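Local coordinates for protein monopolin complex subunit CSM1 (Candida glabrata, PDB 6MJC) that serves as a subunit of the monopolin complex and binds a segment of the kinetochore protein Dsn1, an interaction through which monopolin is probably recruited to kinetochores, at residues I9-F13 with L31-T35; D45-V51 with E64-L70; K85-L90 with K107-L112. One frame throughout, in Å; residues are numbered along the deposited sequence.

Contact 1 (I9-F13 with L31-T35)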
loop_
_atom_site.group_PDB
_atom_site.type_symbol
_atom_site.label_atom_id
_atom_site.label_comp_id
_atom_site.label_asym_id
_atom_site.label_seq_id
_atom_site.Cartn_x
_atom_site.Cartn_y
_atom_site.Cartn_z
ATOM N N ILE A 9 -10.363 -9.206 -2.839
ATOM C CA ILE A 9 -8.911 -9.040 -2.914
ATOM C C ILE A 9 -8.352 -8.589 -1.575
ATOM O O ILE A 9 -7.310 -9.085 -1.125
ATOM C CB ILE A 9 -8.528 -8.085 -4.064
ATOM C CG1 ILE A 9 -8.932 -8.794 -5.366
ATOM C CG2 ILE A 9 -7.088 -7.731 -3.974
ATOM C CD1 ILE A 9 -8.020 -8.539 -6.517
ATOM N N LYS A 10 -8.991 -7.596 -0.954
ATOM C CA LYS A 10 -8.570 -7.130 0.364
ATOM C C LYS A 10 -8.526 -8.277 1.367
ATOM O O LYS A 10 -7.534 -8.449 2.089
ATOM C CB LYS A 10 -9.516 -6.033 0.870
ATOM C CG LYS A 10 -9.295 -5.633 2.331
ATOM C CD LYS A 10 -10.617 -5.441 3.070
ATOM C CE LYS A 10 -10.435 -5.534 4.583
ATOM N NZ LYS A 10 -11.750 -5.515 5.300
ATOM N N ASP A 11 -9.619 -9.038 1.454
ATOM C CA ASP A 11 -9.719 -10.116 2.441
ATOM C C ASP A 11 -8.573 -11.110 2.296
ATOM O O ASP A 11 -8.065 -11.650 3.285
ATOM C CB ASP A 11 -11.058 -10.842 2.292
ATOM C CG ASP A 11 -12.204 -10.049 2.835
ATOM O OD1 ASP A 11 -11.935 -8.976 3.411
ATOM O OD2 ASP A 11 -13.362 -10.495 2.678
ATOM N N LEU A 12 -8.201 -11.424 1.065
ATOM C CA LEU A 12 -7.064 -12.301 0.875
ATOM C C LEU A 12 -5.762 -11.574 1.187
ATOM O O LEU A 12 -4.859 -12.159 1.787
ATOM C CB LEU A 12 -7.087 -12.857 -0.540
ATOM C CG LEU A 12 -8.397 -13.599 -0.879
ATOM C CD1 LEU A 12 -8.112 -14.145 -2.327
ATOM C CD2 LEU A 12 -8.899 -14.648 0.061
ATOM N N PHE A 13 -5.657 -10.284 0.840
ATOM C CA PHE A 13 -4.406 -9.566 1.081
ATOM C C PHE A 13 -4.051 -9.548 2.566
ATOM O O PHE A 13 -2.876 -9.729 2.937
ATOM C CB PHE A 13 -4.479 -8.137 0.536
ATOM C CG PHE A 13 -3.134 -7.456 0.486
ATOM C CD1 PHE A 13 -2.316 -7.600 -0.604
ATOM C CD2 PHE A 13 -2.680 -6.730 1.550
ATOM C CE1 PHE A 13 -1.092 -7.028 -0.653
ATOM C CE2 PHE A 13 -1.440 -6.144 1.529
ATOM C CZ PHE A 13 -0.633 -6.292 0.413
ATOM N N LEU A 31 -11.775 1.314 -1.105
ATOM C CA LEU A 31 -11.509 0.558 0.108
ATOM C C LEU A 31 -10.044 0.705 0.440
ATOM O O LEU A 31 -9.195 0.484 -0.430
ATOM C CB LEU A 31 -11.878 -0.916 -0.080
ATOM C CG LEU A 31 -11.430 -1.821 1.058
ATOM C CD1 LEU A 31 -12.102 -1.479 2.357
ATOM C CD2 LEU A 31 -11.709 -3.290 0.669
ATOM N N TRP A 32 -9.754 1.144 1.673
ATOM C CA TRP A 32 -8.422 1.528 2.088
ATOM C C TRP A 32 -8.040 0.788 3.347
ATOM O O TRP A 32 -8.884 0.543 4.212
ATOM C CB TRP A 32 -8.310 3.064 2.361
ATOM C CG TRP A 32 -8.546 3.888 1.159
ATOM C CD1 TRP A 32 -9.763 4.169 0.570
ATOM C CD2 TRP A 32 -7.563 4.513 0.369
ATOM N NE1 TRP A 32 -9.580 4.958 -0.527
ATOM C CE2 TRP A 32 -8.236 5.183 -0.685
ATOM C CE3 TRP A 32 -6.166 4.560 0.422
ATOM C CZ2 TRP A 32 -7.560 5.931 -1.650
ATOM C CZ3 TRP A 32 -5.493 5.300 -0.549
ATOM C CH2 TRP A 32 -6.191 5.967 -1.571
ATOM N N PHE A 33 -6.746 0.462 3.481
ATOM C CA PHE A 33 -6.326 -0.096 4.759
ATOM C C PHE A 33 -4.859 0.140 5.052
ATOM O O PHE A 33 -4.038 0.236 4.144
ATOM C CB PHE A 33 -6.588 -1.581 4.859
ATOM C CG PHE A 33 -6.087 -2.376 3.715
ATOM C CD1 PHE A 33 -6.889 -2.548 2.607
ATOM C CD2 PHE A 33 -4.854 -2.990 3.745
ATOM C CE1 PHE A 33 -6.476 -3.300 1.545
ATOM C CE2 PHE A 33 -4.432 -3.781 2.674
ATOM C CZ PHE A 33 -5.241 -3.925 1.572
ATOM N N ASP A 34 -4.551 0.241 6.341
ATOM C CA ASP A 34 -3.187 0.462 6.802
ATOM C C ASP A 34 -2.560 -0.906 7.005
ATOM O O ASP A 34 -3.217 -1.820 7.509
ATOM C CB ASP A 34 -3.146 1.210 8.126
ATOM C CG ASP A 34 -3.174 2.697 7.955
ATOM O OD1 ASP A 34 -3.386 3.182 6.829
ATOM O OD2 ASP A 34 -2.975 3.385 8.970
ATOM N N THR A 35 -1.292 -1.041 6.638
ATOM C CA THR A 35 -0.620 -2.330 6.635
ATOM C C THR A 35 0.768 -2.144 7.223
ATOM O O THR A 35 1.411 -1.105 7.019
ATOM C CB THR A 35 -0.449 -2.879 5.212
ATOM O OG1 THR A 35 -1.682 -2.792 4.504
ATOM C CG2 THR A 35 -0.013 -4.327 5.252
#
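K10 and F13, one turn apart on helix 5-13, pack on L31 and F33 of strand 30-37 in what is probably an RWD-like domain, related to those of other kinetochore proteins. The helix and strand segments run nearly parallel, 11° apart, with their axes 10.5 Å from each other. K10 contributes only its methylene chain: CG lies 3.7 Å from F33 CE1, and CD lies beside L31 CD2, a closeness left doubtful by the lysine's poor order. Its long aliphatic stem suits this border, covering apolar neighbours while the ammonium group stays near D11, a long ion pair at best. Deeper in, the rings of F13 and F33 meet obliquely, planes at 48° and centroids 5.7 Å apart, with F13 CE2 in the plane at the edge of the F33 ring. F33 suits its place because one broad ring reaches both K10 and F13. T35 puts its methyl, CG2, at the edge of the F13 ring, 4.4 Å from F13 CE2. F13 has CG anti to the backbone N (chi1 -168°), which turns its ring toward the sheet, where it also touches Y46 and L48; L101 of helix 101-113 packs against it too. The helical turn presenting F13 is fixed by F13 N bonding to I9 O at 2.8 Å.

Contact 2 (D45-V51 with E64-L70)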
loop_
_atom_site.group_PDB
_atom_site.type_symbol
_atom_site.label_atom_id
_atom_site.label_comp_id
_atom_site.label_asym_id
_atom_site.label_seq_id
_atom_site.Cartn_x
_atom_site.Cartn_y
_atom_site.Cartn_z
ATOM N N ASP A 45 5.607 0.277 7.088
ATOM C CA ASP A 45 4.199 0.587 7.187
ATOM C C ASP A 45 3.762 1.321 5.929
ATOM O O ASP A 45 4.465 2.205 5.408
ATOM C CB ASP A 45 3.874 1.420 8.438
ATOM C CG ASP A 45 3.873 0.604 9.715
ATOM O OD1 ASP A 45 2.861 -0.053 10.031
ATOM O OD2 ASP A 45 4.882 0.644 10.426
ATOM N N TYR A 46 2.594 0.951 5.438
ATOM C CA TYR A 46 2.030 1.609 4.264
ATOM C C TYR A 46 0.522 1.450 4.275
ATOM O O TYR A 46 -0.039 0.585 4.953
ATOM C CB TYR A 46 2.629 1.055 2.955
ATOM C CG TYR A 46 2.466 -0.441 2.710
ATOM C CD1 TYR A 46 1.368 -0.921 2.012
ATOM C CD2 TYR A 46 3.414 -1.347 3.132
ATOM C CE1 TYR A 46 1.204 -2.310 1.766
ATOM C CE2 TYR A 46 3.258 -2.739 2.899
ATOM C CZ TYR A 46 2.165 -3.196 2.209
ATOM O OH TYR A 46 1.995 -4.547 1.937
ATOM N N LYS A 47 -0.125 2.270 3.470
ATOM C CA LYS A 47 -1.565 2.215 3.249
ATOM C C LYS A 47 -1.793 1.813 1.803
ATOM O O LYS A 47 -1.087 2.295 0.921
ATOM C CB LYS A 47 -2.138 3.605 3.549
ATOM C CG LYS A 47 -3.625 3.754 3.507
ATOM C CD LYS A 47 -3.891 5.253 3.822
ATOM C CE LYS A 47 -5.340 5.555 3.665
ATOM N NZ LYS A 47 -5.543 6.990 3.859
ATOM N N LEU A 48 -2.719 0.876 1.565
ATOM C CA LEU A 48 -3.170 0.523 0.223
ATOM C C LEU A 48 -4.583 1.047 0.028
ATOM O O LEU A 48 -5.444 0.906 0.908
ATOM C CB LEU A 48 -3.168 -0.992 0.002
ATOM C CG LEU A 48 -1.797 -1.652 -0.151
ATOM C CD1 LEU A 48 -2.023 -3.061 -0.528
ATOM C CD2 LEU A 48 -0.910 -0.933 -1.170
ATOM N N GLY A 49 -4.833 1.580 -1.146
ATOM C CA GLY A 49 -6.172 1.914 -1.564
ATOM C C GLY A 49 -6.588 1.150 -2.799
ATOM O O GLY A 49 -5.845 1.103 -3.778
ATOM N N PHE A 50 -7.753 0.537 -2.748
ATOM C CA PHE A 50 -8.355 -0.128 -3.894
ATOM C C PHE A 50 -9.501 0.771 -4.350
ATOM O O PHE A 50 -10.573 0.783 -3.738
ATOM C CB PHE A 50 -8.812 -1.545 -3.535
ATOM C CG PHE A 50 -7.673 -2.488 -3.210
ATOM C CD1 PHE A 50 -6.941 -3.100 -4.209
ATOM C CD2 PHE A 50 -7.331 -2.746 -1.904
ATOM C CE1 PHE A 50 -5.895 -3.960 -3.895
ATOM C CE2 PHE A 50 -6.293 -3.607 -1.593
ATOM C CZ PHE A 50 -5.578 -4.214 -2.592
ATOM N N VAL A 51 -9.304 1.438 -5.475
ATOM C CA VAL A 51 -10.113 2.571 -5.884
ATOM C C VAL A 51 -10.864 2.202 -7.144
ATOM O O VAL A 51 -10.269 1.721 -8.118
ATOM C CB VAL A 51 -9.234 3.830 -6.092
ATOM C CG1 VAL A 51 -10.050 4.936 -6.706
ATOM C CG2 VAL A 51 -8.640 4.239 -4.812
ATOM N N GLU A 64 -7.825 0.663 -9.646
ATOM C CA GLU A 64 -6.387 0.815 -9.474
ATOM C C GLU A 64 -6.018 0.626 -8.007
ATOM O O GLU A 64 -6.862 0.741 -7.110
ATOM C CB GLU A 64 -5.922 2.213 -9.955
ATOM C CG GLU A 64 -6.291 3.360 -9.026
ATOM C CD GLU A 64 -5.805 4.737 -9.542
ATOM O OE1 GLU A 64 -4.887 4.795 -10.401
ATOM O OE2 GLU A 64 -6.353 5.758 -9.074
ATOM N N VAL A 65 -4.742 0.348 -7.763
ATOM C CA VAL A 65 -4.217 0.315 -6.405
ATOM C C VAL A 65 -3.399 1.574 -6.133
ATOM O O VAL A 65 -2.543 1.979 -6.932
ATOM C CB VAL A 65 -3.353 -0.927 -6.156
ATOM C CG1 VAL A 65 -2.912 -0.948 -4.697
ATOM C CG2 VAL A 65 -4.083 -2.232 -6.449
ATOM N N ILE A 66 -3.642 2.179 -4.983
ATOM C CA ILE A 66 -2.853 3.317 -4.497
ATOM C C ILE A 66 -1.990 2.816 -3.335
ATOM O O ILE A 66 -2.513 2.285 -2.357
ATOM C CB ILE A 66 -3.735 4.501 -4.040
ATOM C CG1 ILE A 66 -4.735 4.959 -5.119
ATOM C CG2 ILE A 66 -2.814 5.681 -3.539
ATOM C CD1 ILE A 66 -4.204 5.492 -6.462
ATOM N N TYR A 67 -0.689 3.120 -3.376
ATOM C CA TYR A 67 0.264 2.749 -2.333
ATOM C C TYR A 67 0.785 4.016 -1.693
ATOM O O TYR A 67 1.262 4.900 -2.391
ATOM C CB TYR A 67 1.457 1.949 -2.894
ATOM C CG TYR A 67 2.727 1.924 -2.023
ATOM C CD1 TYR A 67 2.895 0.984 -1.015
ATOM C CD2 TYR A 67 3.767 2.784 -2.266
ATOM C CE1 TYR A 67 4.058 0.944 -0.267
ATOM C CE2 TYR A 67 4.952 2.740 -1.495
ATOM C CZ TYR A 67 5.058 1.848 -0.476
ATOM O OH TYR A 67 6.201 1.755 0.275
ATOM N N VAL A 68 0.685 4.108 -0.374
ATOM C CA VAL A 68 1.111 5.305 0.359
ATOM C C VAL A 68 2.125 4.896 1.423
ATOM O O VAL A 68 1.773 4.214 2.399
ATOM C CB VAL A 68 -0.078 5.995 1.039
ATOM C CG1 VAL A 68 0.394 7.339 1.718
ATOM C CG2 VAL A 68 -1.182 6.280 0.101
ATOM N N PRO A 69 3.401 5.236 1.291
ATOM C CA PRO A 69 4.346 4.870 2.351
ATOM C C PRO A 69 4.124 5.713 3.606
ATOM O O PRO A 69 3.927 6.918 3.521
ATOM C CB PRO A 69 5.704 5.147 1.699
ATOM C CG PRO A 69 5.460 6.243 0.736
ATOM C CD PRO A 69 4.030 6.024 0.216
ATOM N N LEU A 70 4.154 5.076 4.769
ATOM C CA LEU A 70 3.948 5.768 6.043
ATOM C C LEU A 70 5.295 5.877 6.757
ATOM O O LEU A 70 5.697 5.019 7.546
ATOM C CB LEU A 70 2.894 5.029 6.848
ATOM C CG LEU A 70 1.548 4.845 6.167
ATOM C CD1 LEU A 70 0.611 3.899 7.019
ATOM C CD2 LEU A 70 0.858 6.143 5.841
HETATM O O HOH W 1 7.246 2.772 7.077
#
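The rings of Y46 and Y67 meet obliquely on one face of an antiparallel beta hairpin, their planes at 46°. P69 N lies over one face of the Y67 ring, toward its rim, and L48 CD2 is at that ring's edge; L48 CG sits in plane at the edge of the Y46 ring. F104 of helix 101-113 meets Y46 edge-to-face and also meets Y67. With chi1 at 58°, Y46 brings its CB and CG against Y67 CE1, which lies 3.5 Å from Y46 CB. The Y46 hydroxyl reaches Q37; that of Y67 bonds to L90 O. Farther along this face F50 and V65 lie side by side, F50 CE1 3.6 Å from V65 CG2. The opposite face carries K47, V51, E64, I66 and V68, several of which meet the bound peptide. Valine and isoleucine branch at CB and hold their carbons close to the strand: V51 CG2 rests 4.0 Å from I66 CG1. K47 reaches Y25 OH with a fully extended chain. Paired backbone bonds join K47-V68, G49-I66 and V51-E64; G49, lacking a side chain, lies beside I66. At the D45/L70 end, L70 N donates to D45 O at 3.0 Å, and water 1 accepts from D45 N and donates to L70 O at 2.8 Å.

Contact 3 (K85-L90 with K107-L112)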
loop_
_atom_site.group_PDB
_atom_site.type_symbol
_atom_site.label_atom_id
_atom_site.label_comp_id
_atom_site.label_asym_id
_atom_site.label_seq_id
_atom_site.Cartn_x
_atom_site.Cartn_y
_atom_site.Cartn_z
ATOM N N LYS A 85 17.705 -0.617 1.592
ATOM C CA LYS A 85 17.220 -1.923 1.168
ATOM C C LYS A 85 16.175 -1.792 0.080
ATOM O O LYS A 85 16.111 -2.638 -0.818
ATOM C CB LYS A 85 16.620 -2.700 2.354
ATOM C CG LYS A 85 17.632 -3.064 3.435
ATOM C CD LYS A 85 17.206 -4.264 4.292
ATOM C CE LYS A 85 16.328 -3.872 5.461
ATOM N NZ LYS A 85 16.063 -5.029 6.363
ATOM N N LEU A 86 15.315 -0.700 0.153
ATOM C CA LEU A 86 14.228 -0.663 -0.802
ATOM C C LEU A 86 14.516 0.309 -1.945
ATOM O O LEU A 86 15.237 1.298 -1.775
ATOM C CB LEU A 86 12.911 -0.232 -0.148
ATOM C CG LEU A 86 12.508 -0.807 1.209
ATOM C CD1 LEU A 86 11.024 -0.394 1.443
ATOM C CD2 LEU A 86 12.689 -2.212 1.474
ATOM N N PRO A 87 13.869 0.089 -3.089
ATOM C CA PRO A 87 14.028 1.013 -4.208
ATOM C C PRO A 87 13.397 2.370 -3.910
ATOM O O PRO A 87 12.468 2.495 -3.111
ATOM C CB PRO A 87 13.337 0.302 -5.380
ATOM C CG PRO A 87 12.502 -0.782 -4.766
ATOM C CD PRO A 87 13.107 -1.125 -3.449
ATOM N N ASP A 88 13.961 3.405 -4.536
ATOM C CA ASP A 88 13.489 4.783 -4.292
ATOM C C ASP A 88 11.974 4.915 -4.437
ATOM O O ASP A 88 11.322 5.698 -3.721
ATOM C CB ASP A 88 14.137 5.765 -5.283
ATOM C CG ASP A 88 15.618 5.989 -5.040
ATOM O OD1 ASP A 88 16.126 5.496 -4.017
ATOM O OD2 ASP A 88 16.270 6.668 -5.874
ATOM N N TYR A 89 11.385 4.190 -5.388
ATOM C CA TYR A 89 9.959 4.422 -5.630
ATOM C C TYR A 89 9.069 3.963 -4.497
ATOM O O TYR A 89 7.911 4.423 -4.407
ATOM C CB TYR A 89 9.533 3.773 -6.931
ATOM C CG TYR A 89 9.830 2.319 -7.075
ATOM C CD1 TYR A 89 9.086 1.363 -6.409
ATOM C CD2 TYR A 89 10.842 1.892 -7.914
ATOM C CE1 TYR A 89 9.369 -0.004 -6.555
ATOM C CE2 TYR A 89 11.101 0.523 -8.096
ATOM C CZ TYR A 89 10.379 -0.402 -7.407
ATOM O OH TYR A 89 10.689 -1.728 -7.578
ATOM N N LEU A 90 9.575 3.110 -3.613
ATOM C CA LEU A 90 8.759 2.711 -2.485
ATOM C C LEU A 90 8.740 3.743 -1.358
ATOM O O LEU A 90 8.129 3.483 -0.323
ATOM C CB LEU A 90 9.219 1.355 -1.949
ATOM C CG LEU A 90 8.973 0.140 -2.848
ATOM C CD1 LEU A 90 9.429 -1.121 -2.171
ATOM C CD2 LEU A 90 7.476 0.072 -3.198
ATOM N N LYS A 107 8.108 -7.770 -4.404
ATOM C CA LYS A 107 9.182 -6.770 -4.324
ATOM C C LYS A 107 9.343 -6.256 -2.903
ATOM O O LYS A 107 10.464 -6.177 -2.366
ATOM C CB LYS A 107 8.871 -5.609 -5.269
ATOM C CG LYS A 107 9.838 -4.412 -5.240
ATOM C CD LYS A 107 11.240 -4.818 -5.604
ATOM C CE LYS A 107 11.413 -4.971 -7.092
ATOM N NZ LYS A 107 12.866 -5.103 -7.417
ATOM N N MET A 108 8.228 -5.915 -2.261
ATOM C CA MET A 108 8.314 -5.415 -0.887
ATOM C C MET A 108 8.871 -6.486 0.037
ATOM O O MET A 108 9.737 -6.209 0.875
ATOM C CB MET A 108 6.949 -4.946 -0.386
ATOM C CG MET A 108 6.959 -4.431 1.048
ATOM S SD MET A 108 7.735 -2.847 1.253
ATOM C CE MET A 108 6.457 -1.819 0.535
ATOM N N SER A 109 8.401 -7.726 -0.108
ATOM C CA SER A 109 8.805 -8.769 0.806
ATOM C C SER A 109 10.285 -9.075 0.636
ATOM O O SER A 109 11.016 -9.217 1.620
ATOM C CB SER A 109 7.940 -10.009 0.574
ATOM O OG SER A 109 8.199 -10.956 1.595
ATOM N N LYS A 110 10.759 -9.113 -0.603
ATOM C CA LYS A 110 12.160 -9.427 -0.829
ATOM C C LYS A 110 13.050 -8.279 -0.386
ATOM O O LYS A 110 14.137 -8.507 0.153
ATOM C CB LYS A 110 12.403 -9.727 -2.298
ATOM C CG LYS A 110 11.879 -11.100 -2.751
ATOM C CD LYS A 110 12.257 -11.391 -4.203
ATOM C CE LYS A 110 11.777 -12.787 -4.631
ATOM N NZ LYS A 110 11.965 -13.043 -6.090
ATOM N N SER A 111 12.622 -7.043 -0.641
ATOM C CA SER A 111 13.422 -5.885 -0.265
ATOM C C SER A 111 13.609 -5.837 1.241
ATOM O O SER A 111 14.717 -5.580 1.726
ATOM C CB SER A 111 12.778 -4.606 -0.782
ATOM O OG SER A 111 12.621 -4.640 -2.194
ATOM N N LEU A 112 12.548 -6.125 2.002
ATOM C CA LEU A 112 12.675 -6.077 3.459
ATOM C C LEU A 112 13.578 -7.172 3.993
ATOM O O LEU A 112 14.184 -6.979 5.048
ATOM C CB LEU A 112 11.316 -6.179 4.151
ATOM C CG LEU A 112 10.372 -5.034 3.867
ATOM C CD1 LEU A 112 8.929 -5.311 4.288
ATOM C CD2 LEU A 112 10.893 -3.784 4.602
#
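L86 and S111 form the tight centre of this contact, where the chain leaving helix 76-85 passes close to helix 101-113. L86 CD2 presses on S111 CB at 3.3 Å, closer than usual for two carbons, and the two backbones come correspondingly near, with CA atoms 5.3 Å apart. Serine suits the spot because it is small and turns its hydroxyl back on its own helix: OG donates to K107 O at 2.7 Å. That carbonyl also accepts from S111 N, the two donors arriving from opposite faces of its plane. The branched end of L86 bridges two further helical side chains. Its CD2 touches L112 CD2, while CD1 lies 4.1 Å from M108 SD. Bends at chi2 and chi3 fold the methionine so that its CE reaches L90 CD1, also at 4.1 Å. This flexible, unbranched thioether sits between two leucines, and M108 also touches M44 and Y46 of the sheet.

These residues are buried, whereas K85, P87, Y89 and K107 at the looser margins are partly exposed. K85 reaches the C-terminal end of helix 101-113, where NZ donates to L112 O at 3.0 Å, tilted 30° from the carbonyl plane; a long basic chain suits a last-turn carbonyl that lacks an i+4 partner in the helix, and the helix-end charge may favour it. N41 O adds a weak bond to NZ. At the other margin, K107 bends and crosses Y89 at about a right angle, bringing CE to 3.4 Å from the tyrosine OH. P87 covers one face of the Y89 ring, and the bound peptide packs on Y89 and sets an acidic side chain at long, weak range from K107 NZ. Stiff P87 precedes the 3-10 segment that begins at D88, its O accepting from L90 N, in the loop between helix 76-85 and strand 94-96 that packs on the C-terminal helix of this probably RWD-like domain.

How the contacts relate
Contacts 1 and 2 are buried and share one antiparallel sheet: strands 30-37 and 44-52 are neighbours, probably linked by bonds such as T35 N to Y46 O and L31 O to F50 N. Contact 1 covers the sheet with a helix through side chains alone, whereas contact 2 is built from regular backbone pairing with apolar packing added. Contact 3 lies across the chain's centre from contact 1, is only partly buried, and mixes a leucine-methionine interior with lysine-rich margins. It joins contact 2 where M108 CE approaches both tyrosines. Residues of contacts 2 and 3 meet the bound peptide; W32 of contact 1 also packs on it, though it takes no part in the helix packing.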